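Trans-isoprenyl diphosphate synthase (Caulobacter crescentus, PDB 3OYR) probably makes octaprenyl diphosphate, the precursor of isoprenoid quinone side chains, by adding isopentenyl diphosphate units to farnesyl diphosphate. Local coordinates at residues 58-63 with 101-106. Sequence-based numbering, arbitrary orientation.
Sequences EHLIAA and TLLHDD. With CA (calcium ion), chain E; DMA (dimethylallyl diphosphate), chain G.
Leu-60 meets Leu-102 and Leu-103 through aliphatic carbons alone; the flat group is the carboxylate of Asp-105, on the ligand side of helix 87-109. One face of this carboxylate is against the prenyl chain of dimethylallyl diphosphate, with CG 3.5 Å from C2. Its OD2 binds calcium at 2.3 Å. The diphosphate adds O2A and O3B to the same ion, two waters join, and Asp-109 also binds it. Water 1 donates to Asp-106 OD1 (2.8 Å), so Asp-106 acts from the second shell; it is also salt-bridged to Arg-114. Asp-105, Asp-106 and Asp-109 match the first aspartate-rich (DDxxD) motif of the all-helical isoprenoid synthase fold. Away from the metal, this helix packs on helix 52-61. With Leu-60 CG turned away from the backbone N (chi1 -175°) and chi2 at 49°, CD2 is the branch that reaches helix 87-109. It touches Leu-103 CD2 at 3.6 Å and Leu-102 CB at 4.1 Å. The Leu-60 and Leu-103 side chains point in opposite senses, alongside each other where these methyls meet. Leu-102 CD2 lies 3.6 Å from C5 of the calcium-bound dimethylallyl diphosphate; Leu-102 also touches a second bound copy. Thr-101 OG1 approaches the same C5 and is hydrogen-bonded to His-98 O.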
# COMPACT_ATOMS: atom_id res chain seq x y z
N GLU B 58 10.54 -9.26 -8.49
CA GLU B 58 11.03 -9.59 -9.82
C GLU B 58 10.23 -10.70 -10.49
O GLU B 58 10.10 -10.72 -11.71
CB GLU B 58 12.53 -9.96 -9.83
CG GLU B 58 13.21 -9.72 -11.18
CD GLU B 58 14.33 -10.70 -11.49
OE1 GLU B 58 15.31 -10.76 -10.72
OE2 GLU B 58 14.24 -11.41 -12.52
N HIS B 59 9.67 -11.61 -9.70
CA HIS B 59 8.81 -12.65 -10.26
C HIS B 59 7.66 -11.98 -11.05
O HIS B 59 7.37 -12.38 -12.17
CB HIS B 59 8.28 -13.57 -9.17
CG HIS B 59 7.24 -14.55 -9.63
ND1 HIS B 59 7.56 -15.82 -10.08
CD2 HIS B 59 5.89 -14.47 -9.68
CE1 HIS B 59 6.46 -16.46 -10.40
NE2 HIS B 59 5.43 -15.67 -10.18
N LEU B 60 7.07 -10.92 -10.48
CA LEU B 60 6.00 -10.17 -11.15
C LEU B 60 6.48 -9.17 -12.21
O LEU B 60 5.97 -9.17 -13.34
CB LEU B 60 5.09 -9.49 -10.13
CG LEU B 60 3.85 -8.76 -10.68
CD1 LEU B 60 3.06 -9.63 -11.65
CD2 LEU B 60 2.94 -8.33 -9.56
N ILE B 61 7.45 -8.32 -11.85
CA ILE B 61 7.92 -7.27 -12.71
C ILE B 61 8.62 -7.80 -13.98
O ILE B 61 8.27 -7.40 -15.09
CB ILE B 61 8.82 -6.26 -11.94
CG1 ILE B 61 8.03 -5.55 -10.83
CG2 ILE B 61 9.45 -5.25 -12.90
CD1 ILE B 61 8.93 -4.91 -9.70
N ALA B 62 9.56 -8.73 -13.81
CA ALA B 62 10.25 -9.35 -14.95
C ALA B 62 9.36 -10.27 -15.81
O ALA B 62 9.72 -10.55 -16.96
CB ALA B 62 11.55 -10.07 -14.51
N ALA B 63 8.21 -10.68 -15.27
CA ALA B 63 7.28 -11.57 -15.99
C ALA B 63 6.69 -10.97 -17.27
O ALA B 63 6.24 -11.69 -18.16
CB ALA B 63 6.14 -12.01 -15.07
N THR B 101 -0.64 -2.83 -6.60
CA THR B 101 -2.09 -3.04 -6.68
C THR B 101 -2.40 -4.40 -7.29
O THR B 101 -3.38 -5.03 -6.90
CB THR B 101 -2.83 -1.98 -7.53
OG1 THR B 101 -2.45 -2.13 -8.90
CG2 THR B 101 -2.56 -0.57 -7.03
N LEU B 102 -1.57 -4.84 -8.24
CA LEU B 102 -1.66 -6.20 -8.78
C LEU B 102 -1.51 -7.29 -7.72
O LEU B 102 -2.31 -8.23 -7.67
CB LEU B 102 -0.65 -6.44 -9.90
CG LEU B 102 -0.78 -5.54 -11.13
CD1 LEU B 102 0.28 -5.92 -12.14
CD2 LEU B 102 -2.20 -5.60 -11.76
N LEU B 103 -0.47 -7.16 -6.89
CA LEU B 103 -0.21 -8.14 -5.84
C LEU B 103 -1.40 -8.22 -4.89
O LEU B 103 -1.87 -9.30 -4.57
CB LEU B 103 1.08 -7.81 -5.09
CG LEU B 103 2.38 -8.04 -5.86
CD1 LEU B 103 3.56 -7.48 -5.11
CD2 LEU B 103 2.62 -9.51 -6.18
N HIS B 104 -1.91 -7.06 -4.49
CA HIS B 104 -3.03 -6.97 -3.59
C HIS B 104 -4.32 -7.45 -4.25
O HIS B 104 -5.08 -8.22 -3.64
CB HIS B 104 -3.16 -5.55 -3.04
CG HIS B 104 -2.10 -5.20 -2.04
ND1 HIS B 104 -2.26 -4.20 -1.11
CD2 HIS B 104 -0.89 -5.76 -1.79
CE1 HIS B 104 -1.19 -4.15 -0.34
NE2 HIS B 104 -0.35 -5.08 -0.73
N ASP B 105 -4.54 -7.05 -5.50
CA ASP B 105 -5.79 -7.38 -6.17
C ASP B 105 -5.85 -8.88 -6.47
O ASP B 105 -6.90 -9.49 -6.29
CB ASP B 105 -5.97 -6.53 -7.42
CG ASP B 105 -7.24 -6.87 -8.19
OD1 ASP B 105 -8.34 -6.46 -7.78
OD2 ASP B 105 -7.13 -7.57 -9.22
N ASP B 106 -4.73 -9.47 -6.89
CA ASP B 106 -4.67 -10.93 -7.11
C ASP B 106 -4.93 -11.75 -5.85
O ASP B 106 -5.54 -12.82 -5.93
CB ASP B 106 -3.35 -11.36 -7.73
CG ASP B 106 -3.28 -11.08 -9.22
OD1 ASP B 106 -4.34 -11.04 -9.90
OD2 ASP B 106 -2.15 -10.87 -9.71
CA CA E . -8.40 -8.92 -10.55
C1 DMA G . -8.64 -4.12 -11.22
O1 DMA G . -9.08 -4.72 -12.43
C2 DMA G . -7.25 -4.50 -10.83
C3 DMA G . -6.38 -3.61 -10.33
C4 DMA G . -6.69 -2.16 -10.11
C5 DMA G . -5.02 -4.12 -9.98
PA DMA G . -9.25 -6.32 -12.70
O1A DMA G . -10.23 -6.39 -13.83
O2A DMA G . -9.48 -7.11 -11.44
O3A DMA G . -7.76 -6.61 -13.28
PB DMA G . -7.15 -8.05 -13.67
O1B DMA G . -5.85 -7.57 -14.26
O2B DMA G . -8.14 -8.67 -14.63
O3B DMA G . -7.04 -8.86 -12.39
O HOH W 1 -7.09 -10.74 -9.93
O HOH W 2 -9.81 -10.60 -11.77